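PDB 3VV5: amino acid ABC transporter, binding protein from Thermus thermophilus, which serves as the periplasmic solute-binding component of an ABC transporter, holding the lysine analogue L-thialysine, (S)-2-aminoethyl-L-cysteine. Local coordinates for residues D189-K194 against F253-R258; E195-R200 against L206-L211. All blocks are in the same frame, centred on the assembly; numbering follows the deposited sequence.

Contact 1: D189-K194 against F253-R258; sequences DRFVAK and FGEDVR
F191, in the first turn of helix 190-200, meets F253, the last residue of helix 244-253, and E255 and V257 of the tail beyond it, and the apolar part of this contact turns on its ring. Against F253 the two rings lie neither stacked nor edge-to-face: their centroids are 5.2 Å apart and their planes 52° apart. The nearest carbons of this pair are F191 CB and F253 CE1, at 4.0 Å. Farther out, F191 CZ reaches V257 CG1 at 3.7 Å, the two side chains sliding past each other in opposite directions. F191 CG stands anti to its own carbonyl carbon (chi1 -62°), which sends the ring out toward F253 and the tail. With an alanine here only CB would remain beside F253 CE1, and V257 CG1 would probably lose its aromatic partner, opening a gap between helix and tail.

The fold is the two-lobed one of the solute-binding protein 3 family, and the contact appears to join elements of different lobes, with the F191 side chain about 10 Å from the bound L-thialysine. F49 also touches F191, while F61 meets the F253 ring edge-to-face.

The polar approach is looser. E255 OE2 comes to the edge of the F191 ring, 4.1 Å from CE1, with the carboxylate plane nearly perpendicular to the ring; the opposite charges of R190 and K194 lie nearby without contact and may stabilise its negative charge.

Hydrogen bonds instead fix each segment separately. D189 is the N-cap of the helix, its OD2 accepting from V192 N at 3.0 Å and weakly from F191 N. In the tail, D256 OD2 takes R258 N in an Asx turn, and R258 grips the same carboxylate side-on, NE to OD2 and NH2 to OD1, each at 2.9 Å. S249 OG, bonded to E255 O and V257 N, ties the tail back to its helix.

Contact 2: E195-R200 against L206-L211; sequences EAIKER and LQVGEL
No ring, amide or carboxylate has a face or edge in the meeting of I197 with L206 and V208; it is wholly aliphatic, methyl and methylene carbons lying against one another. The single point of entry on the helix is the long branch of I197. With CG1 anti to the carbonyl carbon and the chain then extended (chi2 168°), CD1 is carried out to the strand. There it touches two neighbours at once, L206 CB at 3.9 Å and V208 CG2 at 3.8 Å. I197 CG1 follows more loosely, 4.2 Å from L206 CB. L206 thus offers I197 the root of its side chain, and its side chain also packs against L175 and L178 of helix 171-180.

The segments belong to a beta-alpha-beta crossover: strand 185-189, helix 190-200 and the start of strand 206-222, the two strands flanking strand 120-129, to which both are antiparallel. I197 near the end of the helix therefore rests on the beginning of the returning strand, with five residues between the two segments, and its CA is 7.2 Å from that of L206.

The alternation of the strand sets which residues take part. L206 and V208 face the helix, with V208 also touching V125, whereas Q207 starts away from it and gives its NE2 to G132 O.

Both contacts use helix 190-200, contact 1 at its first turn and contact 2 near its last, and their centres are 11 Å apart. Contact 2 is nested in the loop closed by contact 1: it is a local closure of helix onto the next strand, while 189-194 against 253-258 brings together parts of the chain 59 residues apart. Both are partly buried, but contact 1 is nearer the centre of the chain and mixes aromatic, aliphatic and acidic partners, whereas contact 2, farther out, is purely aliphatic. They touch directly where R190 NH1 packs on L211 CD2 at 3.6 Å.

Contact 1: D189-K194 against F253-R258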
ATOM      1  N   ASP A 189      -4.369   6.533   3.163  1.00 12.68           N
ATOM      2  CA  ASP A 189      -5.316   5.453   2.917  1.00 12.04           C
ATOM      3  C   ASP A 189      -6.385   5.379   3.998  1.00 12.54           C
ATOM      4  O   ASP A 189      -6.072   5.495   5.188  1.00 11.54           O
ATOM      5  CB  ASP A 189      -4.541   4.142   2.845  1.00 11.86           C
ATOM      6  CG  ASP A 189      -5.430   2.956   2.647  1.00 13.75           C
ATOM      7  OD1 ASP A 189      -5.638   2.537   1.470  1.00 15.29           O
ATOM      8  OD2 ASP A 189      -5.907   2.434   3.675  1.00 15.41           O
ATOM      9  N   ARG A 190      -7.634   5.106   3.592  1.00 12.51           N
ATOM     10  CA  ARG A 190      -8.763   5.105   4.526  1.00 13.72           C
ATOM     11  C   ARG A 190      -8.640   4.063   5.640  1.00 13.22           C
ATOM     12  O   ARG A 190      -8.993   4.329   6.786  1.00 12.35           O
ATOM     13  CB  ARG A 190     -10.097   4.935   3.769  1.00 15.07           C
ATOM     14  CG  ARG A 190     -10.203   3.637   2.946  1.00 18.47           C
ATOM     15  CD  ARG A 190     -11.532   3.532   2.186  1.00 25.68           C
ATOM     16  NE  ARG A 190     -12.656   3.398   3.115  1.00 32.60           N
ATOM     17  CZ  ARG A 190     -13.924   3.680   2.817  1.00 35.90           C
ATOM     18  NH1 ARG A 190     -14.254   4.121   1.603  1.00 36.65           N
ATOM     19  NH2 ARG A 190     -14.865   3.525   3.739  1.00 36.51           N
ATOM     20  N   PHE A 191      -8.141   2.878   5.298  1.00 12.59           N
ATOM     21  CA  PHE A 191      -7.927   1.834   6.309  1.00 12.77           C
ATOM     22  C   PHE A 191      -6.744   2.149   7.216  1.00 12.44           C
ATOM     23  O   PHE A 191      -6.770   1.828   8.400  1.00 12.74           O
ATOM     24  CB  PHE A 191      -7.718   0.468   5.644  1.00 12.05           C
ATOM     25  CG  PHE A 191      -8.898   0.006   4.836  1.00 13.25           C
ATOM     26  CD1 PHE A 191     -10.049  -0.471   5.476  1.00 18.01           C
ATOM     27  CD2 PHE A 191      -8.864   0.048   3.445  1.00 16.44           C
ATOM     28  CE1 PHE A 191     -11.155  -0.893   4.743  1.00 17.70           C
ATOM     29  CE2 PHE A 191      -9.967  -0.369   2.692  1.00 15.50           C
ATOM     30  CZ  PHE A 191     -11.115  -0.838   3.346  1.00 17.82           C
ATOM     31  N   VAL A 192      -5.686   2.746   6.669  1.00 13.06           N
ATOM     32  CA  VAL A 192      -4.582   3.126   7.548  1.00 12.78           C
ATOM     33  C   VAL A 192      -4.960   4.260   8.489  1.00 13.14           C
ATOM     34  O   VAL A 192      -4.593   4.208   9.664  1.00 12.36           O
ATOM     35  CB  VAL A 192      -3.126   3.222   6.896  1.00 14.54           C
ATOM     36  CG1 VAL A 192      -3.054   2.792   5.451  1.00 13.81           C
ATOM     37  CG2 VAL A 192      -2.341   4.542   7.255  1.00 12.80           C
ATOM     38  N   ALA A 193      -5.741   5.231   8.005  1.00 12.84           N
ATOM     39  CA  ALA A 193      -6.261   6.307   8.859  1.00 13.73           C
ATOM     40  C   ALA A 193      -7.118   5.741   9.997  1.00 14.01           C
ATOM     41  O   ALA A 193      -6.948   6.107  11.156  1.00 13.91           O
ATOM     42  CB  ALA A 193      -7.109   7.281   8.022  1.00 13.50           C
ATOM     43  N   LYS A 194      -8.037   4.845   9.642  1.00 14.63           N
ATOM     44  CA  LYS A 194      -8.983   4.274  10.604  1.00 15.70           C
ATOM     45  C   LYS A 194      -8.219   3.538  11.699  1.00 15.62           C
ATOM     46  O   LYS A 194      -8.501   3.722  12.885  1.00 15.25           O
ATOM     47  CB  LYS A 194      -9.962   3.335   9.886  1.00 16.39           C
ATOM     48  CG  LYS A 194     -11.147   2.852  10.716  1.00 19.96           C
ATOM     49  CD  LYS A 194     -12.286   2.289   9.830  1.00 26.63           C
ATOM     50  CE  LYS A 194     -12.824   3.341   8.839  1.00 29.39           C
ATOM     51  NZ  LYS A 194     -14.264   3.122   8.460  1.00 34.14           N
ATOM     52  N   PHE A 253      -9.098  -6.713   9.025  1.00 16.80           N
ATOM     53  CA  PHE A 253     -10.091  -5.620   8.886  1.00 18.12           C
ATOM     54  C   PHE A 253     -11.492  -5.883   9.458  1.00 18.92           C
ATOM     55  O   PHE A 253     -12.276  -4.947   9.643  1.00 19.61           O
ATOM     56  CB  PHE A 253     -10.209  -5.248   7.402  1.00 17.81           C
ATOM     57  CG  PHE A 253      -8.902  -4.905   6.765  1.00 18.16           C
ATOM     58  CD1 PHE A 253      -8.231  -3.732   7.109  1.00 18.14           C
ATOM     59  CD2 PHE A 253      -8.333  -5.758   5.812  1.00 18.10           C
ATOM     60  CE1 PHE A 253      -7.004  -3.407   6.509  1.00 17.33           C
ATOM     61  CE2 PHE A 253      -7.119  -5.442   5.205  1.00 16.61           C
ATOM     62  CZ  PHE A 253      -6.448  -4.265   5.564  1.00 16.80           C
ATOM     63  N   GLY A 254     -11.809  -7.145   9.724  1.00 19.74           N
ATOM     64  CA  GLY A 254     -13.142  -7.548  10.196  1.00 19.73           C
ATOM     65  C   GLY A 254     -14.193  -7.420   9.103  1.00 20.49           C
ATOM     66  O   GLY A 254     -15.398  -7.411   9.373  1.00 19.75           O
ATOM     67  N   GLU A 255     -13.721  -7.301   7.861  1.00 20.58           N
ATOM     68  CA  GLU A 255     -14.572  -7.176   6.690  1.00 21.19           C
ATOM     69  C   GLU A 255     -13.772  -7.625   5.461  1.00 20.60           C
ATOM     70  O   GLU A 255     -12.551  -7.793   5.542  1.00 20.26           O
ATOM     71  CB  GLU A 255     -15.060  -5.725   6.530  1.00 21.79           C
ATOM     72  CG  GLU A 255     -13.945  -4.692   6.254  1.00 25.76           C
ATOM     73  CD  GLU A 255     -14.445  -3.256   6.231  1.00 28.87           C
ATOM     74  OE1 GLU A 255     -14.508  -2.621   7.304  1.00 30.71           O
ATOM     75  OE2 GLU A 255     -14.762  -2.758   5.135  1.00 31.59           O
ATOM     76  N   ASP A 256     -14.460  -7.830   4.339  1.00 19.85           N
ATOM     77  CA  ASP A 256     -13.807  -8.259   3.114  1.00 19.11           C
ATOM     78  C   ASP A 256     -13.505  -7.021   2.296  1.00 18.10           C
ATOM     79  O   ASP A 256     -14.411  -6.278   1.898  1.00 18.13           O
ATOM     80  CB  ASP A 256     -14.678  -9.256   2.336  1.00 19.70           C
ATOM     81  CG  ASP A 256     -13.887 -10.037   1.298  1.00 22.31           C
ATOM     82  OD1 ASP A 256     -13.843 -11.295   1.387  1.00 25.99           O
ATOM     83  OD2 ASP A 256     -13.299  -9.395   0.404  1.00 19.75           O
ATOM     84  N   VAL A 257     -12.217  -6.779   2.083  1.00 16.85           N
ATOM     85  CA  VAL A 257     -11.771  -5.577   1.413  1.00 15.89           C
ATOM     86  C   VAL A 257     -11.471  -5.762  -0.083  1.00 15.70           C
ATOM     87  O   VAL A 257     -10.849  -4.886  -0.686  1.00 15.44           O
ATOM     88  CB  VAL A 257     -10.549  -4.958   2.144  1.00 15.47           C
ATOM     89  CG1 VAL A 257     -10.943  -4.528   3.531  1.00 16.51           C
ATOM     90  CG2 VAL A 257      -9.337  -5.940   2.164  1.00 13.56           C
ATOM     91  N   ARG A 258     -11.917  -6.871  -0.682  1.00 15.57           N
ATOM     92  CA  ARG A 258     -11.641  -7.138  -2.121  1.00 16.26           C
ATOM     93  C   ARG A 258     -12.339  -6.144  -3.041  1.00 16.81           C
ATOM     94  O   ARG A 258     -13.333  -5.544  -2.659  1.00 15.81           O
ATOM     95  CB  ARG A 258     -12.012  -8.582  -2.523  1.00 16.33           C
ATOM     96  CG  ARG A 258     -13.514  -8.851  -2.757  1.00 16.48           C
ATOM     97  CD  ARG A 258     -13.789 -10.348  -3.030  1.00 18.10           C
ATOM     98  NE  ARG A 258     -13.550 -11.185  -1.855  1.00 19.55           N
ATOM     99  CZ  ARG A 258     -13.512 -12.521  -1.857  1.00 20.14           C
ATOM    100  NH1 ARG A 258     -13.688 -13.200  -2.980  1.00 21.19           N
ATOM    101  NH2 ARG A 258     -13.296 -13.178  -0.727  1.00 20.33           N
TER

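Contact 2: E195-R200 against L206-L211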
ATOM      1  N   GLU A 195      -7.248   2.722  11.305  1.00 14.96           N
ATOM      2  CA  GLU A 195      -6.485   1.946  12.280  1.00 15.74           C
ATOM      3  C   GLU A 195      -5.563   2.783  13.150  1.00 16.16           C
ATOM      4  O   GLU A 195      -5.431   2.491  14.338  1.00 16.24           O
ATOM      5  CB  GLU A 195      -5.717   0.803  11.608  1.00 15.94           C
ATOM      6  CG  GLU A 195      -5.004  -0.154  12.572  1.00 17.93           C
ATOM      7  CD  GLU A 195      -5.897  -0.692  13.709  1.00 18.96           C
ATOM      8  OE1 GLU A 195      -5.376  -0.849  14.847  1.00 17.55           O
ATOM      9  OE2 GLU A 195      -7.096  -0.980  13.476  1.00 17.49           O
ATOM     10  N   ALA A 196      -4.914   3.806  12.578  1.00 15.66           N
ATOM     11  CA  ALA A 196      -4.021   4.664  13.371  1.00 16.49           C
ATOM     12  C   ALA A 196      -4.803   5.350  14.501  1.00 16.87           C
ATOM     13  O   ALA A 196      -4.313   5.500  15.630  1.00 16.86           O
ATOM     14  CB  ALA A 196      -3.321   5.717  12.463  1.00 15.68           C
ATOM     15  N   ILE A 197      -6.025   5.759  14.182  1.00 17.40           N
ATOM     16  CA  ILE A 197      -6.905   6.415  15.152  1.00 17.99           C
ATOM     17  C   ILE A 197      -7.292   5.446  16.279  1.00 18.32           C
ATOM     18  O   ILE A 197      -7.200   5.797  17.473  1.00 18.88           O
ATOM     19  CB  ILE A 197      -8.108   7.099  14.440  1.00 17.97           C
ATOM     20  CG1 ILE A 197      -7.600   8.363  13.742  1.00 18.20           C
ATOM     21  CG2 ILE A 197      -9.226   7.453  15.414  1.00 18.58           C
ATOM     22  CD1 ILE A 197      -8.585   8.992  12.772  1.00 21.18           C
ATOM     23  N   LYS A 198      -7.658   4.222  15.911  1.00 18.31           N
ATOM     24  CA  LYS A 198      -7.936   3.163  16.902  1.00 19.34           C
ATOM     25  C   LYS A 198      -6.726   2.869  17.787  1.00 19.24           C
ATOM     26  O   LYS A 198      -6.807   2.867  19.017  1.00 18.96           O
ATOM     27  CB  LYS A 198      -8.347   1.862  16.195  1.00 19.10           C
ATOM     28  CG  LYS A 198      -9.580   2.010  15.314  1.00 23.00           C
ATOM     29  CD  LYS A 198     -10.399   0.722  15.180  1.00 26.86           C
ATOM     30  CE  LYS A 198     -10.998   0.278  16.512  1.00 30.73           C
ATOM     31  NZ  LYS A 198     -10.184  -0.793  17.175  1.00 33.54           N
ATOM     32  N   GLU A 199      -5.606   2.607  17.124  1.00 20.01           N
ATOM     33  CA  GLU A 199      -4.373   2.159  17.749  1.00 20.43           C
ATOM     34  C   GLU A 199      -3.811   3.172  18.745  1.00 20.45           C
ATOM     35  O   GLU A 199      -3.406   2.813  19.873  1.00 19.34           O
ATOM     36  CB  GLU A 199      -3.354   1.805  16.649  1.00 20.66           C
ATOM     37  CG  GLU A 199      -1.889   1.707  17.085  1.00 25.40           C
ATOM     38  CD  GLU A 199      -1.622   0.534  17.982  1.00 30.71           C
ATOM     39  OE1 GLU A 199      -0.628   0.592  18.749  1.00 34.47           O
ATOM     40  OE2 GLU A 199      -2.394  -0.452  17.918  1.00 32.67           O
ATOM     41  N   ARG A 200      -3.797   4.432  18.335  1.00 20.78           N
ATOM     42  CA  ARG A 200      -3.260   5.499  19.168  1.00 21.60           C
ATOM     43  C   ARG A 200      -4.319   6.177  20.054  1.00 22.01           C
ATOM     44  O   ARG A 200      -4.004   7.113  20.811  1.00 21.85           O
ATOM     45  CB  ARG A 200      -2.536   6.529  18.296  1.00 21.99           C
ATOM     46  CG  ARG A 200      -1.386   5.939  17.470  1.00 23.94           C
ATOM     47  CD  ARG A 200      -0.728   7.005  16.651  1.00 26.98           C
ATOM     48  NE  ARG A 200       0.298   6.450  15.773  1.00 30.02           N
ATOM     49  CZ  ARG A 200       1.456   7.042  15.496  1.00 31.30           C
ATOM     50  NH1 ARG A 200       1.757   8.229  16.034  1.00 30.65           N
ATOM     51  NH2 ARG A 200       2.319   6.441  14.676  1.00 31.91           N
ATOM     52  N   LEU A 206      -8.483  13.399  16.210  1.00 22.91           N
ATOM     53  CA  LEU A 206      -8.510  13.458  14.744  1.00 22.76           C
ATOM     54  C   LEU A 206      -9.898  13.141  14.171  1.00 22.88           C
ATOM     55  O   LEU A 206     -10.736  12.517  14.832  1.00 22.35           O
ATOM     56  CB  LEU A 206      -7.463  12.504  14.136  1.00 22.22           C
ATOM     57  CG  LEU A 206      -5.987  12.707  14.488  1.00 21.31           C
ATOM     58  CD1 LEU A 206      -5.095  11.741  13.706  1.00 21.81           C
ATOM     59  CD2 LEU A 206      -5.539  14.145  14.263  1.00 19.96           C
ATOM     60  N   GLN A 207     -10.130  13.569  12.938  1.00 23.23           N
ATOM     61  CA  GLN A 207     -11.390  13.311  12.267  1.00 23.39           C
ATOM     62  C   GLN A 207     -11.035  12.922  10.846  1.00 22.80           C
ATOM     63  O   GLN A 207     -10.149  13.519  10.245  1.00 22.90           O
ATOM     64  CB  GLN A 207     -12.292  14.562  12.294  1.00 23.89           C
ATOM     65  CG  GLN A 207     -12.296  15.365  11.003  1.00 27.22           C
ATOM     66  CD  GLN A 207     -12.636  16.849  11.178  1.00 31.13           C
ATOM     67  OE1 GLN A 207     -13.488  17.228  12.004  1.00 29.89           O
ATOM     68  NE2 GLN A 207     -11.965  17.698  10.388  1.00 29.42           N
ATOM     69  N   VAL A 208     -11.723  11.924  10.311  1.00 21.80           N
ATOM     70  CA  VAL A 208     -11.520  11.534   8.910  1.00 21.74           C
ATOM     71  C   VAL A 208     -12.514  12.324   8.067  1.00 21.94           C
ATOM     72  O   VAL A 208     -13.719  12.331   8.350  1.00 21.76           O
ATOM     73  CB  VAL A 208     -11.676  10.000   8.726  1.00 22.11           C
ATOM     74  CG1 VAL A 208     -11.434   9.580   7.274  1.00 20.96           C
ATOM     75  CG2 VAL A 208     -10.722   9.252   9.676  1.00 21.18           C
ATOM     76  N   GLY A 209     -12.000  13.009   7.049  1.00 22.28           N
ATOM     77  CA  GLY A 209     -12.817  13.863   6.192  1.00 22.32           C
ATOM     78  C   GLY A 209     -13.218  13.136   4.926  1.00 22.61           C
ATOM     79  O   GLY A 209     -13.456  11.928   4.946  1.00 22.42           O
ATOM     80  N   GLU A 210     -13.268  13.868   3.822  1.00 22.50           N
ATOM     81  CA  GLU A 210     -13.810  13.328   2.581  1.00 22.70           C
ATOM     82  C   GLU A 210     -12.883  12.270   1.970  1.00 22.44           C
ATOM     83  O   GLU A 210     -11.658  12.320   2.114  1.00 21.78           O
ATOM     84  CB  GLU A 210     -14.153  14.458   1.586  1.00 22.80           C
ATOM     85  CG  GLU A 210     -13.137  14.694   0.478  1.00 25.75           C
ATOM     86  CD  GLU A 210     -13.609  15.643  -0.639  1.00 28.01           C
ATOM     87  OE1 GLU A 210     -13.266  16.831  -0.591  1.00 27.26           O
ATOM     88  OE2 GLU A 210     -14.295  15.207  -1.588  1.00 30.47           O
ATOM     89  N   LEU A 211     -13.489  11.294   1.313  1.00 22.20           N
ATOM     90  CA  LEU A 211     -12.757  10.373   0.478  1.00 22.37           C
ATOM     91  C   LEU A 211     -12.471  11.078  -0.845  1.00 22.16           C
ATOM     92  O   LEU A 211     -13.380  11.315  -1.658  1.00 22.93           O
ATOM     93  CB  LEU A 211     -13.568   9.092   0.306  1.00 22.98           C
ATOM     94  CG  LEU A 211     -13.075   7.868  -0.471  1.00 23.42           C
ATOM     95  CD1 LEU A 211     -11.988   7.138   0.243  1.00 22.19           C
ATOM     96  CD2 LEU A 211     -14.265   6.950  -0.653  1.00 24.66           C
TER